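Local atomic coordinates of lectin CEL-I, N-acetyl-D-galactosamine-specific C-type (PDB entry 4WQQ), a protein that binds galactose and N-acetylgalactosamine in its natural, calcium-dependent C-type lectin form, and here carries a sugar site engineered to recognise mannose. Residues N60-I65 against Q131-C136; I74-K79 against G121-N126. The protein carries 3 engineered substitutions. All coordinates share one frame; numbering follows the deposited sequence.

Contact 1 (N60-I65 against Q131-C136); sequences NYWRGI and QAKYMC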
loop_
_atom_site.group_PDB
_atom_site.type_symbol
_atom_site.label_atom_id
_atom_site.label_comp_id
_atom_site.label_asym_id
_atom_site.label_seq_id
_atom_site.Cartn_x
_atom_site.Cartn_y
_atom_site.Cartn_z
ATOM N N ASN A 60 -7.672 19.579 8.233
ATOM C CA ASN A 60 -7.941 20.297 6.998
ATOM C C ASN A 60 -8.571 19.369 5.931
ATOM O O ASN A 60 -9.477 19.762 5.171
ATOM C CB ASN A 60 -6.660 20.996 6.508
ATOM C CG ASN A 60 -6.204 22.115 7.510
ATOM O OD1 ASN A 60 -7.044 22.856 8.051
ATOM N ND2 ASN A 60 -4.897 22.203 7.774
ATOM N N TYR A 61 -8.166 18.100 5.948
ATOM C CA TYR A 61 -8.724 17.147 5.004
ATOM C C TYR A 61 -10.210 16.908 5.295
ATOM O O TYR A 61 -11.090 17.022 4.419
ATOM C CB TYR A 61 -7.872 15.869 5.080
ATOM C CG TYR A 61 -8.388 14.616 4.359
ATOM C CD1 TYR A 61 -9.179 14.699 3.236
ATOM C CD2 TYR A 61 -8.070 13.345 4.845
ATOM C CE1 TYR A 61 -9.638 13.570 2.590
ATOM C CE2 TYR A 61 -8.508 12.180 4.198
ATOM C CZ TYR A 61 -9.327 12.293 3.090
ATOM O OH TYR A 61 -9.806 11.213 2.382
ATOM N N TRP A 62 -10.510 16.634 6.561
ATOM C CA TRP A 62 -11.848 16.467 7.023
ATOM C C TRP A 62 -12.757 17.670 6.642
ATOM O O TRP A 62 -13.808 17.512 6.019
ATOM C CB TRP A 62 -11.830 16.242 8.543
ATOM C CG TRP A 62 -13.161 16.366 9.193
ATOM C CD1 TRP A 62 -14.375 15.965 8.691
ATOM C CD2 TRP A 62 -13.419 16.818 10.526
ATOM N NE1 TRP A 62 -15.340 16.168 9.590
ATOM C CE2 TRP A 62 -14.804 16.709 10.723
ATOM C CE3 TRP A 62 -12.616 17.358 11.563
ATOM C CZ2 TRP A 62 -15.423 17.101 11.901
ATOM C CZ3 TRP A 62 -13.220 17.770 12.700
ATOM C CH2 TRP A 62 -14.628 17.584 12.887
ATOM N N ARG A 63 -12.300 18.874 7.037
ATOM C CA ARG A 63 -13.123 20.073 6.903
ATOM C C ARG A 63 -13.216 20.565 5.470
ATOM O O ARG A 63 -14.178 21.285 5.139
ATOM C CB ARG A 63 -12.633 21.127 7.873
ATOM C CG ARG A 63 -12.638 20.694 9.336
ATOM C CD ARG A 63 -13.984 20.160 9.777
ATOM N NE ARG A 63 -15.010 21.187 9.710
ATOM C CZ ARG A 63 -16.310 20.994 9.871
ATOM N NH1 ARG A 63 -16.811 19.796 10.060
ATOM N NH2 ARG A 63 -17.121 22.008 9.840
ATOM N N GLY A 64 -12.359 20.034 4.596
ATOM C CA GLY A 64 -12.526 20.270 3.143
ATOM C C GLY A 64 -13.633 19.474 2.511
ATOM O O GLY A 64 -14.230 19.858 1.484
ATOM N N ILE A 65 -13.983 18.340 3.128
ATOM C CA ILE A 65 -15.068 17.561 2.645
ATOM C C ILE A 65 -16.374 17.767 3.413
ATOM O O ILE A 65 -17.478 17.722 2.828
ATOM C CB ILE A 65 -14.618 16.083 2.666
ATOM C CG1 ILE A 65 -13.500 15.968 1.607
ATOM C CG2 ILE A 65 -15.769 15.165 2.256
ATOM C CD1 ILE A 65 -12.630 14.787 1.834
ATOM N N GLN A 131 -22.211 9.814 18.217
ATOM C CA GLN A 131 -21.903 9.534 16.836
ATOM C C GLN A 131 -21.088 10.689 16.249
ATOM O O GLN A 131 -21.208 11.815 16.691
ATOM C CB GLN A 131 -23.178 9.273 16.016
ATOM C CG GLN A 131 -23.958 8.075 16.567
ATOM C CD GLN A 131 -24.793 7.268 15.599
ATOM O OE1 GLN A 131 -25.596 6.415 16.032
ATOM N NE2 GLN A 131 -24.655 7.495 14.341
ATOM N N ALA A 132 -20.268 10.371 15.238
ATOM C CA ALA A 132 -19.356 11.263 14.611
ATOM C C ALA A 132 -18.950 10.696 13.279
ATOM O O ALA A 132 -19.213 9.524 13.018
ATOM C CB ALA A 132 -18.111 11.549 15.457
ATOM N N LYS A 133 -18.282 11.546 12.473
ATOM C CA LYS A 133 -17.673 11.132 11.208
ATOM C C LYS A 133 -16.386 10.364 11.562
ATOM O O LYS A 133 -16.054 10.309 12.745
ATOM C CB LYS A 133 -17.411 12.320 10.305
ATOM C CG LYS A 133 -18.606 13.225 10.149
ATOM C CD LYS A 133 -19.802 12.562 9.496
ATOM C CE LYS A 133 -21.004 13.572 9.420
ATOM N NZ LYS A 133 -20.673 14.740 8.553
ATOM N N TYR A 134 -15.687 9.770 10.601
ATOM C CA TYR A 134 -14.440 9.094 10.963
ATOM C C TYR A 134 -13.408 9.137 9.853
ATOM O O TYR A 134 -13.702 9.370 8.722
ATOM C CB TYR A 134 -14.694 7.676 11.486
ATOM C CG TYR A 134 -15.269 6.726 10.473
ATOM C CD1 TYR A 134 -16.618 6.689 10.212
ATOM C CD2 TYR A 134 -14.433 5.783 9.811
ATOM C CE1 TYR A 134 -17.115 5.778 9.320
ATOM C CE2 TYR A 134 -14.915 4.895 8.916
ATOM C CZ TYR A 134 -16.253 4.883 8.647
ATOM O OH TYR A 134 -16.820 3.977 7.740
ATOM N N MET A 135 -12.189 8.926 10.271
ATOM C CA MET A 135 -11.058 8.928 9.372
ATOM C C MET A 135 -10.198 7.676 9.643
ATOM O O MET A 135 -9.838 7.386 10.799
ATOM C CB MET A 135 -10.244 10.140 9.756
ATOM C CG MET A 135 -8.901 10.307 9.124
ATOM S SD MET A 135 -8.965 11.249 7.624
ATOM C CE MET A 135 -9.797 12.860 7.988
ATOM N N CYS A 136 -9.793 7.022 8.574
ATOM C CA CYS A 136 -8.891 5.899 8.681
ATOM C C CYS A 136 -7.489 6.248 8.194
ATOM O O CYS A 136 -7.302 7.237 7.466
ATOM C CB CYS A 136 -9.393 4.719 7.871
ATOM S SG CYS A 136 -11.147 4.301 8.178
#
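Tyr61 and Trp62 of helix 52-65 face Lys133 and Met135 of strand 132-140; the axes of helical segment 60-65 and strand segment 132-136 approach to 10.2 Å with 130° between their chain directions, and the backbones are nearest at Trp62 CA and Met135 CA. No hydrogen bond crosses; the contact is made by apolar and sulfur-aromatic touches. Met135 contributes the largest share. Its CG is anti to the backbone N (chi1 172°), which sends the chain out to the helix, and bends at chi2 and chi3 bring SD and CE up to Tyr61. SD lies 3.6 Å from Tyr61 CE2, a Met-aromatic contact in which the sulfur stands obliquely to the ring, 59° off its normal. The terminal methyl then fits between two neighbours of one helical turn, with CE 3.6 Å from Tyr61 CD2 and 4.0 Å from Trp62 CB. Further along the strand, Lys133 CB comes obliquely to the indole, 4.4 Å from Trp62 NE1. Arg63 CD rides 3.4 Å above the indole plane of Trp62, covering one face. The polar ends look outside the two segments: Trp62 NE1 hydrogen-bonds Asp66 OD2, the same oxygen that takes the salt bridge from Lys133 NZ, so one carboxylate ties Trp62 to Lys133, while Tyr61 OH is hydrogen-bonded to Phe18 N. In this C-type lectin domain segment 60-65 packs against the sheet, where Trp62 and Met135 both touch Leu72 of strand 71-77. The CB of Tyr134 points away from segment 60-65, and its side chain touches helix 25-34, which the Cys32-Cys136 disulfide joins to the same strand.

Contact 2 (I74-K79 against G121-N126); sequences IGLYDK and GAWNDN. With CA (calcium ion), chain F; CA (calcium ion), chain E; MAN (alpha-D-mannopyranose), chain H.
Ile74 and Leu76 pack against Trp123 next to the calcium and sugar site of this C-type lectin domain. They belong to the family's WIGL motif, and Trp123-Asn124-Asp125 is its WND motif. Strand 112-116 pairs with both strands 71-77 and 123-126, so the two segments meet through side chains without a direct backbone bond. At Ile74, CG1 sits between the backbone N and the carbonyl carbon (chi1 64°), which raises the terminal methyl over the indole: CD1 lies 4.0 Å from the centroid of the five-membered ring of Trp123 and 8° off its normal, a CH-pi contact at the middle of one face. After the corner at Gly75, Leu76 reaches the other end of the indole, its CD2 approaching obliquely to 3.6 Å from Trp123 CZ3. Gly121 O stands in plane at the indole edge, and Trp123 NE1 is hydrogen-bonded to Gln55; together with the two aliphatic groups these partners restrict the ring. Next comes Asp78, whose carboxylate grips one calcium ion with both oxygens, OD1 and OD2 each 2.5 Å from the metal; Glu82, Asn105, Glu110 and Asp111 also bind there. A water on this ion donates to Asp125 OD2 at 2.7 Å, linking the two metal sites. The other oxygen, Asp125 OD1, lies 2.3 Å from the second calcium, which Asp125 O, Asn124 OD1, Glu110 and the engineered Glu102 and Asn104 also bind. Mannose O3 and O4 complete its shell. Asn124 serves metal and sugar with one amide: OD1 is 2.4 Å from the calcium, and ND2 donates to mannose O4 at 3.0 Å with an N-H...O angle of 150°.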
loop_
_atom_site.group_PDB
_atom_site.type_symbol
_atom_site.label_atom_id
_atom_site.label_comp_id
_atom_site.label_asym_id
_atom_site.label_seq_id
_atom_site.Cartn_x
_atom_site.Cartn_y
_atom_site.Cartn_z
ATOM N N ILE A 74 -11.291 9.653 16.195
ATOM C CA ILE A 74 -9.908 9.218 16.056
ATOM C C ILE A 74 -9.679 7.984 16.905
ATOM O O ILE A 74 -10.504 7.630 17.787
ATOM C CB ILE A 74 -8.893 10.362 16.364
ATOM C CG1 ILE A 74 -9.027 10.770 17.851
ATOM C CG2 ILE A 74 -9.178 11.543 15.468
ATOM C CD1 ILE A 74 -8.181 11.965 18.308
ATOM N N GLY A 75 -8.526 7.345 16.731
ATOM C CA GLY A 75 -8.280 6.068 17.364
ATOM C C GLY A 75 -7.877 6.076 18.833
ATOM O O GLY A 75 -7.243 5.152 19.285
ATOM N N LEU A 76 -8.346 7.061 19.578
ATOM C CA LEU A 76 -7.883 7.307 20.956
ATOM C C LEU A 76 -8.967 6.871 21.912
ATOM O O LEU A 76 -10.142 7.216 21.737
ATOM C CB LEU A 76 -7.584 8.814 21.169
ATOM C CG LEU A 76 -6.798 9.225 22.418
ATOM C CD1 LEU A 76 -5.365 8.850 22.309
ATOM C CD2 LEU A 76 -6.919 10.704 22.657
ATOM N N TYR A 77 -8.585 6.038 22.884
ATOM C CA TYR A 77 -9.603 5.603 23.853
ATOM C C TYR A 77 -9.026 5.217 25.199
ATOM O O TYR A 77 -7.827 4.840 25.306
ATOM C CB TYR A 77 -10.439 4.468 23.223
ATOM C CG TYR A 77 -9.841 3.057 23.087
ATOM C CD1 TYR A 77 -8.603 2.802 22.560
ATOM C CD2 TYR A 77 -10.606 1.946 23.475
ATOM C CE1 TYR A 77 -8.096 1.493 22.453
ATOM C CE2 TYR A 77 -10.123 0.642 23.331
ATOM C CZ TYR A 77 -8.878 0.425 22.820
ATOM O OH TYR A 77 -8.400 -0.826 22.706
ATOM N N ASP A 78 -9.877 5.261 26.253
ATOM C CA ASP A 78 -9.417 4.854 27.587
ATOM C C ASP A 78 -10.339 3.842 28.279
ATOM O O ASP A 78 -10.529 3.871 29.501
ATOM C CB ASP A 78 -9.188 6.085 28.464
ATOM C CG ASP A 78 -10.500 6.746 28.970
ATOM O OD1 ASP A 78 -11.527 6.702 28.306
ATOM O OD2 ASP A 78 -10.492 7.363 30.031
ATOM N N LYS A 79 -10.935 2.969 27.471
ATOM C CA LYS A 79 -11.724 1.855 27.916
ATOM C C LYS A 79 -10.987 0.977 28.927
ATOM O O LYS A 79 -11.560 0.593 29.915
ATOM C CB LYS A 79 -12.141 0.964 26.730
ATOM C CG LYS A 79 -12.966 -0.217 27.141
ATOM C CD LYS A 79 -13.446 -1.110 26.003
ATOM C CE LYS A 79 -13.942 -2.413 26.642
ATOM N NZ LYS A 79 -14.906 -3.082 25.759
ATOM N N GLY A 121 -9.209 21.459 15.452
ATOM C CA GLY A 121 -9.502 20.029 15.754
ATOM C C GLY A 121 -9.179 19.593 17.141
ATOM O O GLY A 121 -8.949 18.390 17.402
ATOM N N ALA A 122 -9.161 20.523 18.086
ATOM C CA ALA A 122 -8.839 20.131 19.456
ATOM C C ALA A 122 -9.813 18.994 19.919
ATOM O O ALA A 122 -10.980 18.958 19.568
ATOM C CB ALA A 122 -8.959 21.316 20.412
ATOM N N TRP A 123 -9.238 18.078 20.698
ATOM C CA TRP A 123 -9.819 16.808 21.026
ATOM C C TRP A 123 -10.801 16.890 22.200
ATOM O O TRP A 123 -10.627 17.662 23.146
ATOM C CB TRP A 123 -8.739 15.812 21.395
ATOM C CG TRP A 123 -7.604 15.636 20.425
ATOM C CD1 TRP A 123 -7.476 16.187 19.199
ATOM C CD2 TRP A 123 -6.441 14.875 20.650
ATOM N NE1 TRP A 123 -6.327 15.762 18.613
ATOM C CE2 TRP A 123 -5.661 14.959 19.490
ATOM C CE3 TRP A 123 -5.996 14.104 21.701
ATOM C CZ2 TRP A 123 -4.472 14.299 19.374
ATOM C CZ3 TRP A 123 -4.810 13.440 21.597
ATOM C CH2 TRP A 123 -4.067 13.526 20.430
ATOM N N ASN A 124 -11.853 16.049 22.101
ATOM C CA ASN A 124 -12.795 15.786 23.149
ATOM C C ASN A 124 -12.934 14.252 23.322
ATOM O O ASN A 124 -12.776 13.493 22.352
ATOM C CB ASN A 124 -14.122 16.342 22.739
ATOM C CG ASN A 124 -15.195 16.064 23.744
ATOM O OD1 ASN A 124 -15.019 16.206 24.948
ATOM N ND2 ASN A 124 -16.337 15.607 23.237
ATOM N N ASP A 125 -13.198 13.820 24.550
ATOM C CA ASP A 125 -13.680 12.492 24.831
ATOM C C ASP A 125 -15.208 12.465 24.798
ATOM O O ASP A 125 -15.897 13.383 25.301
ATOM C CB ASP A 125 -13.096 11.914 26.129
ATOM C CG ASP A 125 -13.457 12.749 27.385
ATOM O OD1 ASP A 125 -13.830 13.951 27.304
ATOM O OD2 ASP A 125 -13.293 12.197 28.463
ATOM N N ASN A 126 -15.738 11.378 24.245
ATOM C CA ASN A 126 -17.172 11.259 24.159
ATOM C C ASN A 126 -17.572 9.789 24.441
ATOM O O ASN A 126 -16.720 8.904 24.652
ATOM C CB ASN A 126 -17.658 11.806 22.805
ATOM C CG ASN A 126 -19.035 12.493 22.887
ATOM O OD1 ASN A 126 -19.929 12.059 23.635
ATOM N ND2 ASN A 126 -19.238 13.561 22.090
HETATM CA CA CA F . -15.738 15.185 26.981
HETATM CA CA CA E . -12.885 7.932 30.053
HETATM C C1 MAN H . -20.073 18.960 26.108
HETATM C C2 MAN H . -18.775 18.812 26.845
HETATM C C3 MAN H . -17.932 17.655 26.328
HETATM C C4 MAN H . -18.821 16.431 26.175
HETATM C C5 MAN H . -19.911 16.783 25.137
HETATM C C6 MAN H . -20.864 15.679 24.746
HETATM O O1 MAN H . -19.682 19.531 24.889
HETATM O O2 MAN H . -19.178 18.513 28.155
HETATM O O3 MAN H . -16.926 17.404 27.304
HETATM O O4 MAN H . -17.977 15.376 25.756
HETATM O O5 MAN H . -20.783 17.741 25.848
HETATM O O6 MAN H . -21.258 15.259 26.037
HETATM O O HOH W 1 -12.160 10.154 29.810
#

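How the contacts relate
Both contacts are buried and reach one sheet, in which strands 132-140 and 71-77 are parallel neighbours; along the chain contact 2 is nested inside the loop closed by contact 1. Their centres lie about 14 Å apart and their nearest atoms about 5 Å, without touching. Each uses a tryptophan packed by aliphatic groups, but contact 1 joins a helix to the sheet through a thioether, with Lys133 paired to Asp66 just outside the segments, whereas contact 2 combines apolar packing with two calcium sites. The side chain of Trp62 is about 13 Å from the mannose, while contact 2 binds that sugar directly.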